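Local coordinates for capsid polyprotein VP90 (Turkey astrovirus 2, PDB 3TS3), which forms part of the astrovirus coat, this chain being the projection (spike) domain of a capsid protein that probably self-assembles into an icosahedral T=3 immature capsid, at residues C[50-55]-C[125-130]; C[74-79]-C[172-177]. All blocks are in the same frame, centred on the assembly; numbering follows the deposited sequence. Where two conformers were deposited one is given.

Both interactions lie inside the P2 globular domain that forms the spike, on the same side of its centre, with their own centres about 13 Å apart. Along the chain the segments alternate: 50-55, 74-79, 125-130, 172-177. Strands 47-52 and 76-81, which supply the first segment of each, are antiparallel neighbours in the large curled sheet. Interaction 1 ties the end of strand 47-52 to the start of helix 129-135, whereas interaction 2 lays the loop after strand 164-171 against strand 76-81. The backbone pair I52 N to A74 O (3.0 Å) joins the two, and W77 packs on I52 and P55. Chain parts far apart in sequence thus meet around one pair of strands.

Interaction 1: residues C[50-55]-C[125-130]; sequences NQITIP and TNLDEQ. Unlike the reference sequence in segment 50-55: I54 (reference Thr).
The end of strand 47-52 and the loop that follows it run beside the approach to helix 129-135, with P55 and N126 the closest pair at 5.2 Å between CA atoms; there P55 CA points a C-H at N126 O, 3.3 Å away. At the other end of the contact N50 and D128 cross at about a right angle. The amide nitrogen N50 ND2 donates to D128 OD1 over 2.7 Å in a nearly straight bond (175°). The oxygen lies in the amide plane, but the amide meets its syn side 23° out of the carboxylate plane. With CG anti to the backbone N (chi1 -166°), the N50 amide extends to this oxygen, which is also hydrogen-bonded to the hydroxyl of Y48. A water donates to the second oxygen, D128 OD2, and to Q51 O, so both carboxylate oxygens are gripped. The aliphatic flank of I52 lies against the same group, CG1 being 3.5 Å from D128 OD2. Farther along the segment, P55 CB meets L127 CD2 at 3.8 Å, and I52 CD1 approaches this methyl more loosely. D128 occupies the N-cap position of helix 129-135, yet its carboxylate turns to the strand and makes no capping bond. I52 also packs on L131 of that helix and W77 of strand 76-81, while L127 packs on L135, so that apolar side chains from both segments lie between helix and sheet.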
loop_
_atom_site.group_PDB
_atom_site.type_symbol
_atom_site.label_atom_id
_atom_site.label_comp_id
_atom_site.label_asym_id
_atom_site.label_seq_id
_atom_site.Cartn_x
_atom_site.Cartn_y
_atom_site.Cartn_z
ATOM N N ASN C 50 -4.908 -19.755 17.647
ATOM C CA ASN C 50 -4.445 -21.101 17.940
ATOM C C ASN C 50 -3.226 -21.457 17.094
ATOM O O ASN C 50 -3.177 -21.141 15.926
ATOM C CB ASN C 50 -5.560 -22.123 17.732
ATOM C CG ASN C 50 -5.229 -23.468 18.340
ATOM O OD1 ASN C 50 -4.728 -23.546 19.447
ATOM N ND2 ASN C 50 -5.523 -24.528 17.614
ATOM N N GLN C 51 -2.261 -22.151 17.676
ATOM C CA GLN C 51 -1.112 -22.573 16.896
ATOM C C GLN C 51 -1.496 -23.656 15.894
ATOM O O GLN C 51 -2.082 -24.667 16.257
ATOM C CB GLN C 51 -0.037 -23.124 17.828
ATOM C CG GLN C 51 1.099 -23.830 17.125
ATOM C CD GLN C 51 2.042 -22.880 16.440
ATOM O OE1 GLN C 51 2.035 -21.685 16.701
ATOM N NE2 GLN C 51 2.880 -23.418 15.566
ATOM N N ILE C 52 -1.133 -23.438 14.637
ATOM C CA ILE C 52 -1.280 -24.429 13.594
ATOM C C ILE C 52 0.101 -24.655 12.998
ATOM O O ILE C 52 0.741 -23.720 12.545
ATOM C CB ILE C 52 -2.269 -23.972 12.495
ATOM C CG1 ILE C 52 -3.623 -23.602 13.107
ATOM C CG2 ILE C 52 -2.453 -25.059 11.451
ATOM C CD1 ILE C 52 -4.612 -23.038 12.104
ATOM N N THR C 53 0.573 -25.895 13.044
ATOM C CA THR C 53 2.051 -26.136 12.764
ATOM C C THR C 53 2.352 -26.418 11.300
ATOM O O THR C 53 3.408 -26.010 10.834
ATOM C CB THR C 53 2.554 -27.367 13.541
ATOM O OG1 THR C 53 1.667 -28.469 13.310
ATOM C CG2 THR C 53 2.648 -27.063 15.037
ATOM N N ILE C 54 1.412 -27.017 10.583
ATOM C CA ILE C 54 1.613 -27.240 9.158
ATOM C C ILE C 54 0.381 -26.772 8.404
ATOM O O ILE C 54 -0.322 -27.551 7.787
ATOM C CB ILE C 54 1.878 -28.729 8.864
ATOM C CG1 ILE C 54 2.931 -29.267 9.831
ATOM C CG2 ILE C 54 2.336 -28.926 7.425
ATOM C CD1 ILE C 54 3.186 -30.721 9.666
ATOM N N PRO C 55 0.136 -25.474 8.460
ATOM C CA PRO C 55 -1.004 -24.895 7.751
ATOM C C PRO C 55 -0.826 -24.912 6.230
ATOM O O PRO C 55 0.287 -24.804 5.734
ATOM C CB PRO C 55 -1.031 -23.453 8.267
ATOM C CG PRO C 55 0.390 -23.161 8.603
ATOM C CD PRO C 55 0.914 -24.453 9.181
ATOM N N THR C 125 -6.948 -28.313 2.451
ATOM C CA THR C 125 -6.700 -27.118 3.241
ATOM C C THR C 125 -6.500 -27.587 4.670
ATOM O O THR C 125 -7.433 -27.977 5.342
ATOM C CB THR C 125 -7.900 -26.165 3.174
ATOM O OG1 THR C 125 -8.016 -25.636 1.852
ATOM C CG2 THR C 125 -7.735 -25.018 4.160
ATOM N N ASN C 126 -5.250 -27.601 5.100
ATOM C CA ASN C 126 -4.931 -28.096 6.423
ATOM C C ASN C 126 -4.919 -27.003 7.493
ATOM O O ASN C 126 -3.886 -26.444 7.832
ATOM C CB ASN C 126 -3.657 -28.927 6.345
ATOM C CG ASN C 126 -3.885 -30.228 5.585
ATOM O OD1 ASN C 126 -3.157 -30.569 4.655
ATOM N ND2 ASN C 126 -4.922 -30.950 5.976
ATOM N N LEU C 127 -6.106 -26.728 8.017
ATOM C CA LEU C 127 -6.336 -25.710 9.029
ATOM C C LEU C 127 -7.308 -26.247 10.061
ATOM O O LEU C 127 -8.060 -27.161 9.778
ATOM C CB LEU C 127 -6.927 -24.445 8.406
ATOM C CG LEU C 127 -6.100 -23.731 7.335
ATOM C CD1 LEU C 127 -6.883 -22.547 6.786
ATOM C CD2 LEU C 127 -4.771 -23.265 7.915
ATOM N N ASP C 128 -7.342 -25.610 11.220
ATOM C CA ASP C 128 -8.210 -26.034 12.298
ATOM C C ASP C 128 -9.647 -26.006 11.822
ATOM O O ASP C 128 -10.004 -25.197 10.986
ATOM C CB ASP C 128 -8.146 -25.036 13.446
ATOM C CG ASP C 128 -6.876 -25.123 14.243
ATOM O OD1 ASP C 128 -6.751 -24.313 15.168
ATOM O OD2 ASP C 128 -6.035 -25.999 13.980
ATOM N N GLU C 129 -10.471 -26.868 12.401
ATOM C CA GLU C 129 -11.871 -26.939 12.027
ATOM C C GLU C 129 -12.531 -25.592 12.268
ATOM O O GLU C 129 -13.257 -25.097 11.430
ATOM C CB GLU C 129 -12.586 -27.958 12.928
ATOM C CG GLU C 129 -12.163 -29.403 12.785
ATOM C CD GLU C 129 -12.934 -30.331 13.722
ATOM O OE1 GLU C 129 -12.898 -30.122 14.945
ATOM O OE2 GLU C 129 -13.573 -31.270 13.229
ATOM N N GLN C 130 -12.261 -24.992 13.417
ATOM C CA GLN C 130 -12.873 -23.722 13.769
ATOM C C GLN C 130 -12.473 -22.617 12.799
ATOM O O GLN C 130 -13.267 -21.760 12.461
ATOM C CB GLN C 130 -12.487 -23.325 15.196
ATOM C CG GLN C 130 -13.231 -22.125 15.742
ATOM C CD GLN C 130 -14.581 -22.493 16.317
ATOM O OE1 GLN C 130 -15.555 -22.656 15.590
ATOM N NE2 GLN C 130 -14.640 -22.632 17.634
HETATM O O HOH W 1 -3.836 -26.688 15.378
#

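Interaction 2: residues C[74-79]-C[172-177]; sequences ASWWNI and TEDPGA
Just past the corner that the chain turns at S75, W76 lays its indole over E173 and D174 of the 172-177 loop. A water accepts from S75 N at 2.8 Å and donates to T172 O, weakly at that end. With CG anti to the carbonyl carbon (chi1 -62°), the W76 indole leans out from the strand so that one face lies along the E173-D174 backbone: E173 C sits 3.5 Å from W76 CD1, near the rim, and D174 CA is above the middle of the ring system. Farther out, D174 CB makes a CH-pi contact, 3.7 Å from the centroid of the W76 six-membered ring and 15° off its normal. The D174 carboxylate lies almost parallel to the indole, the planes 4° apart, with D174 CG 3.6 Å from W76 CH2. This aspartate heads an Asx turn, its OD1 accepting from G176 N at 2.8 Å, from above the carboxylate plane, and pairing also with R47 in a salt bridge. The tryptophan thus rests on a loop that this turn and the salt bridge hold locally, beside the antiparallel sheet of the spike domain, where strand 76-81 runs between strands 47-52 and 164-171. P175 CD comes obliquely to W76 CE3 at 4.0 Å. Two residues after W76, N78 reaches the same proline, its OD1 lying 3.4 Å from P175 CG. That oxygen takes a hydrogen bond from the hydroxyl of Y179, and N78 ND2 donates to F169 O.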
loop_
_atom_site.group_PDB
_atom_site.type_symbol
_atom_site.label_atom_id
_atom_site.label_comp_id
_atom_site.label_asym_id
_atom_site.label_seq_id
_atom_site.Cartn_x
_atom_site.Cartn_y
_atom_site.Cartn_z
ATOM N N ALA C 74 1.945 -20.609 12.642
ATOM C CA ALA C 74 1.598 -19.404 13.387
ATOM C C ALA C 74 0.512 -19.648 14.429
ATOM O O ALA C 74 -0.183 -20.643 14.370
ATOM C CB ALA C 74 1.161 -18.306 12.432
ATOM N N SER C 75 0.385 -18.730 15.379
ATOM C CA SER C 75 -0.670 -18.791 16.390
ATOM C C SER C 75 -1.764 -17.733 16.211
ATOM O O SER C 75 -2.787 -17.792 16.867
ATOM C CB SER C 75 -0.076 -18.673 17.798
ATOM O OG SER C 75 0.697 -19.809 18.144
ATOM N N TRP C 76 -1.524 -16.746 15.355
ATOM C CA TRP C 76 -2.493 -15.676 15.144
ATOM C C TRP C 76 -2.939 -15.612 13.681
ATOM O O TRP C 76 -2.160 -15.336 12.790
ATOM C CB TRP C 76 -1.917 -14.341 15.622
ATOM C CG TRP C 76 -1.603 -14.335 17.098
ATOM C CD1 TRP C 76 -0.402 -14.611 17.684
ATOM C CD2 TRP C 76 -2.510 -14.048 18.168
ATOM N NE1 TRP C 76 -0.507 -14.516 19.047
ATOM C CE2 TRP C 76 -1.788 -14.159 19.368
ATOM C CE3 TRP C 76 -3.863 -13.698 18.227
ATOM C CZ2 TRP C 76 -2.371 -13.946 20.606
ATOM C CZ3 TRP C 76 -4.436 -13.482 19.462
ATOM C CH2 TRP C 76 -3.691 -13.602 20.633
ATOM N N TRP C 77 -4.218 -15.882 13.477
ATOM C CA TRP C 77 -4.801 -16.011 12.158
ATOM C C TRP C 77 -5.815 -14.910 11.932
ATOM O O TRP C 77 -6.601 -14.604 12.800
ATOM C CB TRP C 77 -5.405 -17.410 12.011
ATOM C CG TRP C 77 -4.332 -18.431 12.156
ATOM C CD1 TRP C 77 -3.977 -19.097 13.290
ATOM C CD2 TRP C 77 -3.416 -18.848 11.140
ATOM N NE1 TRP C 77 -2.914 -19.929 13.034
ATOM C CE2 TRP C 77 -2.554 -19.795 11.720
ATOM C CE3 TRP C 77 -3.257 -18.530 9.793
ATOM C CZ2 TRP C 77 -1.537 -20.407 10.997
ATOM C CZ3 TRP C 77 -2.262 -19.142 9.083
ATOM C CH2 TRP C 77 -1.416 -20.074 9.680
ATOM N N ASN C 78 -5.740 -14.291 10.770
ATOM C CA ASN C 78 -6.543 -13.124 10.487
ATOM C C ASN C 78 -7.363 -13.260 9.220
ATOM O O ASN C 78 -6.833 -13.542 8.173
ATOM C CB ASN C 78 -5.610 -11.919 10.384
ATOM C CG ASN C 78 -4.733 -11.771 11.608
ATOM O OD1 ASN C 78 -5.152 -11.221 12.604
ATOM N ND2 ASN C 78 -3.516 -12.277 11.536
ATOM N N ILE C 79 -8.667 -13.056 9.349
ATOM C CA ILE C 79 -9.566 -13.063 8.214
ATOM C C ILE C 79 -10.067 -11.629 8.066
ATOM O O ILE C 79 -10.938 -11.192 8.808
ATOM C CB ILE C 79 -10.753 -14.005 8.483
ATOM C CG1 ILE C 79 -10.249 -15.390 8.885
ATOM C CG2 ILE C 79 -11.645 -14.111 7.270
ATOM C CD1 ILE C 79 -11.321 -16.316 9.415
ATOM N N THR C 172 2.813 -12.756 13.617
ATOM C CA THR C 172 3.681 -13.306 14.654
ATOM C C THR C 172 3.134 -13.093 16.062
ATOM O O THR C 172 3.446 -13.846 16.970
ATOM C CB THR C 172 5.092 -12.750 14.558
ATOM O OG1 THR C 172 5.039 -11.327 14.650
ATOM C CG2 THR C 172 5.726 -13.153 13.251
ATOM N N GLU C 173 2.332 -12.047 16.235
ATOM C CA GLU C 173 1.794 -11.684 17.540
ATOM C C GLU C 173 0.362 -11.181 17.411
ATOM O O GLU C 173 -0.134 -10.962 16.308
ATOM C CB GLU C 173 2.668 -10.634 18.248
ATOM C CG GLU C 173 4.137 -11.031 18.452
ATOM C CD GLU C 173 4.324 -12.215 19.381
ATOM O OE1 GLU C 173 3.384 -12.587 20.098
ATOM O OE2 GLU C 173 5.427 -12.782 19.376
ATOM N N ASP C 174 -0.285 -10.996 18.554
ATOM C CA ASP C 174 -1.675 -10.561 18.617
ATOM C C ASP C 174 -1.788 -9.214 17.908
ATOM O O ASP C 174 -1.070 -8.291 18.238
ATOM C CB ASP C 174 -2.012 -10.398 20.104
ATOM C CG ASP C 174 -3.463 -10.054 20.372
ATOM O OD1 ASP C 174 -4.230 -9.857 19.425
ATOM O OD2 ASP C 174 -3.830 -9.994 21.560
ATOM N N PRO C 175 -2.683 -9.117 16.927
ATOM C CA PRO C 175 -2.909 -7.858 16.207
ATOM C C PRO C 175 -3.692 -6.869 17.065
ATOM O O PRO C 175 -3.800 -5.701 16.727
ATOM C CB PRO C 175 -3.724 -8.293 14.987
ATOM C CG PRO C 175 -4.427 -9.525 15.425
ATOM C CD PRO C 175 -3.463 -10.225 16.351
ATOM N N GLY C 176 -4.222 -7.363 18.176
ATOM C CA GLY C 176 -5.054 -6.583 19.072
ATOM C C GLY C 176 -6.520 -6.926 18.890
ATOM O O GLY C 176 -6.941 -7.305 17.821
ATOM N N ALA C 177 -7.295 -6.770 19.955
ATOM C CA ALA C 177 -8.714 -7.082 19.930
ATOM C C ALA C 177 -9.441 -6.215 18.912
ATOM O O ALA C 177 -10.397 -6.649 18.305
ATOM C CB ALA C 177 -9.326 -6.926 21.313
HETATM O O HOH W 2 1.853 -16.381 15.559
#